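Local coordinates for protein ochratoxinase (Aspergillus niger, PDB 4C65) that hydrolyses the amide bond of the mycotoxin ochratoxin A, releasing L-phenylalanine, as a zinc-dependent homooctameric carboxypeptidase of the amidohydrolase superfamily, at residues A5-I10 with V29-I34; I293-N298 with K309-A314; E388-A393 with V414-K419. All coordinates share one frame; numbering follows the deposited sequence.

Contact 1: A5-I10 with V29-I34; sequences AKVTII and VISDKI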
loop_
_atom_site.group_PDB
_atom_site.type_symbol
_atom_site.label_atom_id
_atom_site.label_comp_id
_atom_site.label_asym_id
_atom_site.label_seq_id
_atom_site.Cartn_x
_atom_site.Cartn_y
_atom_site.Cartn_z
ATOM N N ALA A 5 -40.242 -41.815 -7.535
ATOM C CA ALA A 5 -40.611 -40.412 -7.323
ATOM C C ALA A 5 -41.436 -40.268 -6.067
ATOM O O ALA A 5 -42.246 -41.130 -5.748
ATOM C CB ALA A 5 -41.412 -39.922 -8.496
ATOM N N LYS A 6 -41.197 -39.194 -5.340
ATOM C CA LYS A 6 -41.953 -38.908 -4.142
ATOM C C LYS A 6 -43.169 -38.056 -4.474
ATOM O O LYS A 6 -43.061 -36.934 -4.937
ATOM C CB LYS A 6 -41.071 -38.233 -3.093
ATOM C CG LYS A 6 -41.759 -38.084 -1.753
ATOM C CD LYS A 6 -40.806 -37.679 -0.641
ATOM C CE LYS A 6 -41.605 -37.153 0.577
ATOM N NZ LYS A 6 -40.947 -36.078 1.377
ATOM N N VAL A 7 -44.341 -38.612 -4.207
ATOM C CA VAL A 7 -45.587 -38.015 -4.620
ATOM C C VAL A 7 -46.417 -37.590 -3.419
ATOM O O VAL A 7 -46.619 -38.370 -2.494
ATOM C CB VAL A 7 -46.364 -39.012 -5.506
ATOM C CG1 VAL A 7 -47.760 -38.492 -5.846
ATOM C CG2 VAL A 7 -45.568 -39.287 -6.770
ATOM N N THR A 8 -46.929 -36.356 -3.459
ATOM C CA THR A 8 -47.802 -35.820 -2.413
ATOM C C THR A 8 -49.075 -35.252 -3.041
ATOM O O THR A 8 -49.009 -34.501 -4.010
ATOM C CB THR A 8 -47.116 -34.694 -1.630
ATOM O OG1 THR A 8 -45.852 -35.141 -1.157
ATOM C CG2 THR A 8 -47.965 -34.251 -0.460
ATOM N N ILE A 9 -50.232 -35.643 -2.509
ATOM C CA ILE A 9 -51.507 -35.085 -2.951
ATOM C C ILE A 9 -52.017 -34.142 -1.895
ATOM O O ILE A 9 -52.084 -34.494 -0.721
ATOM C CB ILE A 9 -52.574 -36.161 -3.226
ATOM C CG1 ILE A 9 -52.012 -37.197 -4.206
ATOM C CG2 ILE A 9 -53.824 -35.517 -3.811
ATOM C CD1 ILE A 9 -52.971 -38.292 -4.585
ATOM N N ILE A 10 -52.346 -32.926 -2.320
ATOM C CA ILE A 10 -52.923 -31.928 -1.434
ATOM C C ILE A 10 -54.305 -31.542 -1.948
ATOM O O ILE A 10 -54.434 -31.076 -3.074
ATOM C CB ILE A 10 -52.066 -30.652 -1.391
ATOM C CG1 ILE A 10 -50.627 -30.985 -1.014
ATOM C CG2 ILE A 10 -52.669 -29.645 -0.416
ATOM C CD1 ILE A 10 -49.639 -29.924 -1.455
ATOM N N VAL A 29 -50.911 -32.090 -7.075
ATOM C CA VAL A 29 -49.981 -33.177 -6.870
ATOM C C VAL A 29 -48.544 -32.665 -6.985
ATOM O O VAL A 29 -48.200 -31.968 -7.941
ATOM C CB VAL A 29 -50.195 -34.299 -7.885
ATOM C CG1 VAL A 29 -49.187 -35.409 -7.670
ATOM C CG2 VAL A 29 -51.614 -34.845 -7.778
ATOM N N ILE A 30 -47.721 -33.029 -6.006
ATOM C CA ILE A 30 -46.293 -32.769 -6.062
ATOM C C ILE A 30 -45.579 -34.073 -6.384
ATOM O O ILE A 30 -45.780 -35.076 -5.709
ATOM C CB ILE A 30 -45.742 -32.238 -4.715
ATOM C CG1 ILE A 30 -46.448 -30.931 -4.328
ATOM C CG2 ILE A 30 -44.235 -32.016 -4.810
ATOM C CD1 ILE A 30 -46.028 -30.361 -2.974
ATOM N N SER A 31 -44.746 -34.045 -7.420
ATOM C CA SER A 31 -43.830 -35.148 -7.699
ATOM C C SER A 31 -42.424 -34.612 -7.577
ATOM O O SER A 31 -42.004 -33.811 -8.397
ATOM C CB SER A 31 -44.069 -35.721 -9.095
ATOM O OG SER A 31 -43.157 -36.765 -9.356
ATOM N N ASP A 32 -41.715 -35.048 -6.533
ATOM C CA ASP A 32 -40.374 -34.575 -6.228
ATOM C C ASP A 32 -40.358 -33.062 -6.080
ATOM O O ASP A 32 -40.971 -32.552 -5.166
ATOM C CB ASP A 32 -39.365 -35.088 -7.256
ATOM C CG ASP A 32 -39.166 -36.589 -7.156
ATOM O OD1 ASP A 32 -39.248 -37.104 -6.029
ATOM O OD2 ASP A 32 -38.960 -37.249 -8.187
ATOM N N LYS A 33 -39.686 -32.337 -6.973
ATOM C CA LYS A 33 -39.524 -30.880 -6.818
ATOM C C LYS A 33 -40.559 -30.072 -7.542
ATOM O O LYS A 33 -40.635 -28.862 -7.343
ATOM C CB LYS A 33 -38.147 -30.465 -7.304
ATOM C CG LYS A 33 -37.039 -31.094 -6.475
ATOM C CD LYS A 33 -35.668 -30.946 -7.111
ATOM C CE LYS A 33 -34.599 -31.706 -6.344
ATOM N NZ LYS A 33 -33.407 -30.865 -6.026
ATOM N N ILE A 34 -41.359 -30.729 -8.377
ATOM C CA ILE A 34 -42.243 -30.059 -9.322
ATOM C C ILE A 34 -43.717 -30.367 -9.125
ATOM O O ILE A 34 -44.071 -31.307 -8.458
ATOM C CB ILE A 34 -41.697 -30.457 -10.708
ATOM C CG1 ILE A 34 -40.522 -29.505 -10.909
ATOM C CG2 ILE A 34 -42.706 -30.386 -11.849
ATOM C CD1 ILE A 34 -39.182 -30.196 -10.980
#
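D32 reaches back across the end of a beta hairpin to grip K6. From CB the side chain turns with CG beside its own backbone N (chi1 -68°), which brings the carboxylate to the start of the neighbouring strand. OD1 accepts the N-H of K6 at 2.9 Å in a nearly straight bond, met from above the carboxylate plane, and lies 3.6 Å from K6 CB. OD2 instead rests against the methyl of A5. The backbone N of D32 donates to K6 O, so two bonds hold K6 at the strand's end.

Further in, the antiparallel pairing is regular: T8 and I30 exchange two backbone bonds of 2.8 Å. V7 and V29 share one face, where their CG1 methyls meet at 3.9 Å; beta-branched valines suit extended strands, and helix 46-51 packs on this side through Y48. On the other face I10 CD1 touches I30 CD1 at 3.9 Å. I30 also packs on A389, beside the face it shares with T8.

S31 begins a type II' turn leading into strand 34-38. D32, second in that turn, has phi/psi 56°/-114°, a conformation glycine favours, and its carboxylate bonds K6 N from this unusual place. The chemistry thus changes along the hairpin, from buried aliphatic packing to a carboxylate that continues the hydrogen bonding at its exposed end.

Contact 2: I293-N298 with K309-A314; sequences IFLASN and KLQALA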
loop_
_atom_site.group_PDB
_atom_site.type_symbol
_atom_site.label_atom_id
_atom_site.label_comp_id
_atom_site.label_asym_id
_atom_site.label_seq_id
_atom_site.Cartn_x
_atom_site.Cartn_y
_atom_site.Cartn_z
ATOM N N ILE A 293 -44.021 3.525 6.919
ATOM C CA ILE A 293 -43.295 3.582 8.197
ATOM C C ILE A 293 -43.024 5.019 8.641
ATOM O O ILE A 293 -43.332 5.385 9.775
ATOM C CB ILE A 293 -41.969 2.791 8.148
ATOM C CG1 ILE A 293 -42.274 1.297 8.184
ATOM C CG2 ILE A 293 -41.053 3.170 9.312
ATOM C CD1 ILE A 293 -41.109 0.435 7.750
ATOM N N PHE A 294 -42.465 5.834 7.756
ATOM C CA PHE A 294 -42.137 7.207 8.141
ATOM C C PHE A 294 -43.403 8.087 8.231
ATOM O O PHE A 294 -43.411 9.092 8.956
ATOM C CB PHE A 294 -40.995 7.804 7.269
ATOM C CG PHE A 294 -41.380 8.174 5.854
ATOM C CD1 PHE A 294 -42.397 9.112 5.593
ATOM C CD2 PHE A 294 -40.680 7.633 4.766
ATOM C CE1 PHE A 294 -42.742 9.458 4.288
ATOM C CE2 PHE A 294 -41.025 7.977 3.457
ATOM C CZ PHE A 294 -42.055 8.892 3.218
ATOM N N LEU A 295 -44.463 7.730 7.498
ATOM C CA LEU A 295 -45.747 8.430 7.653
ATOM C C LEU A 295 -46.300 8.184 9.055
ATOM O O LEU A 295 -46.896 9.081 9.656
ATOM C CB LEU A 295 -46.767 7.999 6.605
ATOM C CG LEU A 295 -46.639 8.598 5.201
ATOM C CD1 LEU A 295 -47.691 7.995 4.286
ATOM C CD2 LEU A 295 -46.767 10.103 5.226
ATOM N N ALA A 296 -46.078 6.981 9.580
ATOM C CA ALA A 296 -46.493 6.652 10.944
ATOM C C ALA A 296 -45.630 7.377 11.980
ATOM O O ALA A 296 -46.102 7.678 13.068
ATOM C CB ALA A 296 -46.442 5.158 11.167
ATOM N N SER A 297 -44.382 7.678 11.626
ATOM C CA SER A 297 -43.484 8.479 12.480
ATOM C C SER A 297 -43.959 9.895 12.729
ATOM O O SER A 297 -43.759 10.436 13.815
ATOM C CB SER A 297 -42.094 8.539 11.853
ATOM O OG SER A 297 -41.459 7.343 12.082
ATOM N N ASN A 298 -44.573 10.493 11.714
ATOM C CA ASN A 298 -45.250 11.789 11.844
ATOM C C ASN A 298 -44.364 13.022 11.981
ATOM O O ASN A 298 -44.664 13.945 12.736
ATOM C CB ASN A 298 -46.311 11.691 12.946
ATOM C CG ASN A 298 -47.710 11.977 12.427
ATOM O OD1 ASN A 298 -47.902 12.576 11.362
ATOM N ND2 ASN A 298 -48.696 11.597 13.208
ATOM N N LYS A 309 -41.542 17.802 2.947
ATOM C CA LYS A 309 -40.913 17.193 1.765
ATOM C C LYS A 309 -41.207 15.719 1.694
ATOM O O LYS A 309 -41.504 15.201 0.621
ATOM C CB LYS A 309 -39.379 17.360 1.755
ATOM C CG LYS A 309 -38.795 18.406 0.798
ATOM C CD LYS A 309 -37.268 18.294 0.666
ATOM C CE LYS A 309 -36.472 19.611 0.870
ATOM N NZ LYS A 309 -35.170 19.666 0.130
ATOM N N LEU A 310 -41.094 15.052 2.834
ATOM C CA LEU A 310 -41.401 13.634 2.941
ATOM C C LEU A 310 -42.861 13.297 2.632
ATOM O O LEU A 310 -43.137 12.295 1.975
ATOM C CB LEU A 310 -41.054 13.106 4.344
ATOM C CG LEU A 310 -39.603 12.609 4.503
ATOM C CD1 LEU A 310 -39.215 12.444 5.967
ATOM C CD2 LEU A 310 -39.371 11.317 3.728
ATOM N N GLN A 311 -43.781 14.125 3.109
ATOM C CA GLN A 311 -45.204 13.930 2.836
ATOM C C GLN A 311 -45.549 14.133 1.376
ATOM O O GLN A 311 -46.374 13.409 0.834
ATOM C CB GLN A 311 -46.050 14.871 3.668
ATOM C CG GLN A 311 -46.297 14.362 5.060
ATOM C CD GLN A 311 -47.128 15.329 5.874
ATOM O OE1 GLN A 311 -46.786 16.511 6.003
ATOM N NE2 GLN A 311 -48.215 14.831 6.457
ATOM N N ALA A 312 -44.938 15.146 0.767
ATOM C CA ALA A 312 -45.103 15.433 -0.645
ATOM C C ALA A 312 -44.676 14.226 -1.457
ATOM O O ALA A 312 -45.353 13.838 -2.408
ATOM C CB ALA A 312 -44.276 16.650 -1.044
ATOM N N LEU A 313 -43.535 13.649 -1.092
ATOM C CA LEU A 313 -43.017 12.459 -1.771
ATOM C C LEU A 313 -43.929 11.247 -1.538
ATOM O O LEU A 313 -44.200 10.508 -2.459
ATOM C CB LEU A 313 -41.590 12.143 -1.307
ATOM C CG LEU A 313 -40.865 11.003 -2.044
ATOM C CD1 LEU A 313 -39.361 11.235 -2.003
ATOM C CD2 LEU A 313 -41.205 9.626 -1.464
ATOM N N ALA A 314 -44.392 11.062 -0.306
ATOM C CA ALA A 314 -45.368 10.014 0.016
ATOM C C ALA A 314 -46.633 10.122 -0.839
ATOM O O ALA A 314 -47.080 9.130 -1.369
ATOM C CB ALA A 314 -45.726 10.058 1.494
#
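F294 and L310 make the central apolar contact between helix 288-297 and helix 304-327. The leucine's CD2 methyl sits over one face of the phenyl ring, 3.7 Å from the centroid and 14° off the ring normal, a well-formed CH-pi contact. It is displaced slightly toward the rim, so CZ and CE2 are the ring carbons nearest to it. The F294 side chain has CG between the backbone N and the carbonyl carbon (chi1 74°), an uncommon choice within a helix, and this sends the ring across the gap to the second helix. A flat, polarisable ring suits the place because it offers a broad surface to a methyl of a branched side chain.

The remaining contacts centre on the methyl of A314, which lies one helical turn beyond L310 and presents its CB to both side chains of the first helix. F294 CE1 approaches it obliquely at 4.1 Å, while the fork of L295 straddles it, with CD2 at 3.9 Å and CD1 at 4.0 Å from A314 CB. The small alanine lets these larger neighbours come in. At the margin L295 CD2 also brushes the CG of Q311, whose methylene chain can pack while its amide extends beyond.

Within the second helix, A314 N bonds to L310 O. A314 O in turn receives R288 NH1 from an earlier turn of the first helix, adding a polar tie beside the packing.

The axes of the short segments pass 10.6 Å apart at -138°. This is side-chain packing of two successive helices, nearer antiparallel than parallel, between strands 283-285 and 331-332 of the TIM-barrel domain, with the F294 side chain about 9 Å from that of the zinc ligand H265.

Contact 3: E388-A393 with V414-K419; sequences EADVIA and VWKGGK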
loop_
_atom_site.group_PDB
_atom_site.type_symbol
_atom_site.label_atom_id
_atom_site.label_comp_id
_atom_site.label_asym_id
_atom_site.label_seq_id
_atom_site.Cartn_x
_atom_site.Cartn_y
_atom_site.Cartn_z
ATOM N N GLU A 388 -42.298 -25.095 -10.171
ATOM C CA GLU A 388 -41.626 -25.551 -8.954
ATOM C C GLU A 388 -42.619 -25.646 -7.799
ATOM O O GLU A 388 -43.495 -24.802 -7.648
ATOM C CB GLU A 388 -40.479 -24.625 -8.561
ATOM C CG GLU A 388 -39.364 -24.567 -9.572
ATOM C CD GLU A 388 -37.980 -24.457 -8.966
ATOM O OE1 GLU A 388 -37.751 -23.748 -7.930
ATOM O OE2 GLU A 388 -37.093 -25.108 -9.548
ATOM N N ALA A 389 -42.462 -26.680 -6.981
ATOM C CA ALA A 389 -43.377 -26.961 -5.872
ATOM C C ALA A 389 -43.065 -26.101 -4.663
ATOM O O ALA A 389 -42.642 -26.595 -3.632
ATOM C CB ALA A 389 -43.334 -28.444 -5.522
ATOM N N ASP A 390 -43.272 -24.796 -4.828
ATOM C CA ASP A 390 -43.231 -23.816 -3.735
ATOM C C ASP A 390 -44.697 -23.459 -3.433
ATOM O O ASP A 390 -45.354 -22.758 -4.220
ATOM C CB ASP A 390 -42.469 -22.566 -4.152
ATOM C CG ASP A 390 -40.988 -22.804 -4.333
ATOM O OD1 ASP A 390 -40.560 -23.987 -4.292
ATOM O OD2 ASP A 390 -40.244 -21.820 -4.464
ATOM N N VAL A 391 -45.228 -24.025 -2.348
ATOM C CA VAL A 391 -46.673 -24.092 -2.145
ATOM C C VAL A 391 -46.930 -23.854 -0.690
ATOM O O VAL A 391 -46.224 -24.402 0.163
ATOM C CB VAL A 391 -47.240 -25.483 -2.563
ATOM C CG1 VAL A 391 -48.756 -25.533 -2.407
ATOM C CG2 VAL A 391 -46.857 -25.825 -3.992
ATOM N N ILE A 392 -47.925 -23.031 -0.388
ATOM C CA ILE A 392 -48.307 -22.834 1.006
ATOM C C ILE A 392 -49.799 -23.066 1.224
ATOM O O ILE A 392 -50.621 -22.837 0.325
ATOM C CB ILE A 392 -47.885 -21.447 1.536
ATOM C CG1 ILE A 392 -48.571 -20.306 0.770
ATOM C CG2 ILE A 392 -46.377 -21.306 1.462
ATOM C CD1 ILE A 392 -48.401 -18.935 1.406
ATOM N N ALA A 393 -50.124 -23.517 2.427
ATOM C CA ALA A 393 -51.506 -23.720 2.815
ATOM C C ALA A 393 -51.877 -22.741 3.897
ATOM O O ALA A 393 -51.076 -22.445 4.784
ATOM C CB ALA A 393 -51.738 -25.140 3.293
ATOM N N VAL A 414 -45.913 -25.302 4.580
ATOM C CA VAL A 414 -44.985 -24.668 3.639
ATOM C C VAL A 414 -44.119 -25.709 2.919
ATOM O O VAL A 414 -43.321 -26.393 3.541
ATOM C CB VAL A 414 -44.085 -23.629 4.336
ATOM C CG1 VAL A 414 -43.130 -22.976 3.335
ATOM C CG2 VAL A 414 -44.939 -22.569 5.022
ATOM N N TRP A 415 -44.310 -25.813 1.604
ATOM C CA TRP A 415 -43.458 -26.593 0.727
ATOM C C TRP A 415 -42.535 -25.661 -0.075
ATOM O O TRP A 415 -42.991 -24.680 -0.660
ATOM C CB TRP A 415 -44.287 -27.385 -0.291
ATOM C CG TRP A 415 -45.012 -28.543 0.257
ATOM C CD1 TRP A 415 -44.539 -29.817 0.396
ATOM C CD2 TRP A 415 -46.342 -28.547 0.761
ATOM N NE1 TRP A 415 -45.507 -30.619 0.935
ATOM C CE2 TRP A 415 -46.627 -29.863 1.164
ATOM C CE3 TRP A 415 -47.320 -27.566 0.918
ATOM C CZ2 TRP A 415 -47.856 -30.222 1.720
ATOM C CZ3 TRP A 415 -48.530 -27.919 1.459
ATOM C CH2 TRP A 415 -48.791 -29.232 1.859
ATOM N N LYS A 416 -41.241 -25.976 -0.071
ATOM C CA LYS A 416 -40.262 -25.317 -0.938
ATOM C C LYS A 416 -39.531 -26.395 -1.711
ATOM O O LYS A 416 -38.916 -27.283 -1.123
ATOM C CB LYS A 416 -39.268 -24.501 -0.125
ATOM C CG LYS A 416 -38.347 -23.676 -1.014
ATOM C CD LYS A 416 -37.225 -22.976 -0.261
ATOM C CE LYS A 416 -35.999 -23.843 -0.021
ATOM N NZ LYS A 416 -34.804 -22.982 0.091
ATOM N N GLY A 417 -39.607 -26.317 -3.037
ATOM C CA GLY A 417 -39.011 -27.340 -3.894
ATOM C C GLY A 417 -39.544 -28.728 -3.605
ATOM O O GLY A 417 -38.812 -29.707 -3.692
ATOM N N GLY A 418 -40.825 -28.803 -3.237
ATOM C CA GLY A 418 -41.467 -30.076 -2.907
ATOM C C GLY A 418 -41.199 -30.610 -1.509
ATOM O O GLY A 418 -41.789 -31.586 -1.097
ATOM N N LYS A 419 -40.333 -29.941 -0.765
ATOM C CA LYS A 419 -39.985 -30.342 0.590
ATOM C C LYS A 419 -40.785 -29.548 1.617
ATOM O O LYS A 419 -40.912 -28.335 1.521
ATOM C CB LYS A 419 -38.487 -30.139 0.815
ATOM C CG LYS A 419 -38.046 -30.615 2.175
ATOM C CD LYS A 419 -36.541 -30.677 2.355
ATOM C CE LYS A 419 -36.259 -30.919 3.834
ATOM N NZ LYS A 419 -34.807 -30.866 4.129
#
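V391 and W415 form a hydrogen-bonded antiparallel pair, with the axes of the two short strands 4.8 Å apart and their directions 177° from each other. Both strands belong to a mixed sheet, where 391-394 lies between 60-67 and 411-416; the latter goes on through a type I' turn to 419-422, a tight beta hairpin, and 391-394 pairs along the outer side of its first strand. W415 N donates to V391 O at 2.8 Å, and V391 N returns a bond to W415 O.

The indole is carried on the same face as V391. With chi1 -73° its CG stands beside the backbone N, which turns the edge of the six-membered ring to the partner strand, with CE3 3.4 Å from V391 O and 4.1 Å from V391 CB. A large aromatic suits this buried face, where H56 meets it edge-to-face. On the opposite face I392 and V414 lie side by side, their CG2 methyls 4.0 Å apart, two beta-branched residues pointing the same way.

G417 and G418 fill the two central positions of the turn from K416 to K419, where positive phi favours glycine. Both amides are taken up by the other segment. A389, at the centre of an inverse gamma turn, accepts the N-H of G418 through its O. D390 holds G417: CG beside the backbone N and anti to the carbonyl carbon places the carboxylate by the turn, and OD1 receives the N-H of G417 at 2.8 Å, nearly in line with the carboxylate C-O bond, at an N-H...O angle of 167°.

In the fold
From the N terminus, contact 1 closes first, pairing 5-10 with 29-34 as a local hairpin. The chain then runs through most of the barrel before contact 2 closes a short loop between successive helices at 293-298 and 309-314. Near the C-terminal end, contact 3 closes the loop between 388-393 and 414-419. The three loops follow in series, and none encloses or crosses another. Contacts 1 and 3 nevertheless meet in space, their centres about 10 Å apart: K33 O probably accepts a hydrogen bond from A389 N, and I10 and I30 pack on the indole of W415, joining N-terminal and C-terminal parts of the chain. Contact 2 lies on the opposite side of the chain's centre, in the barrel.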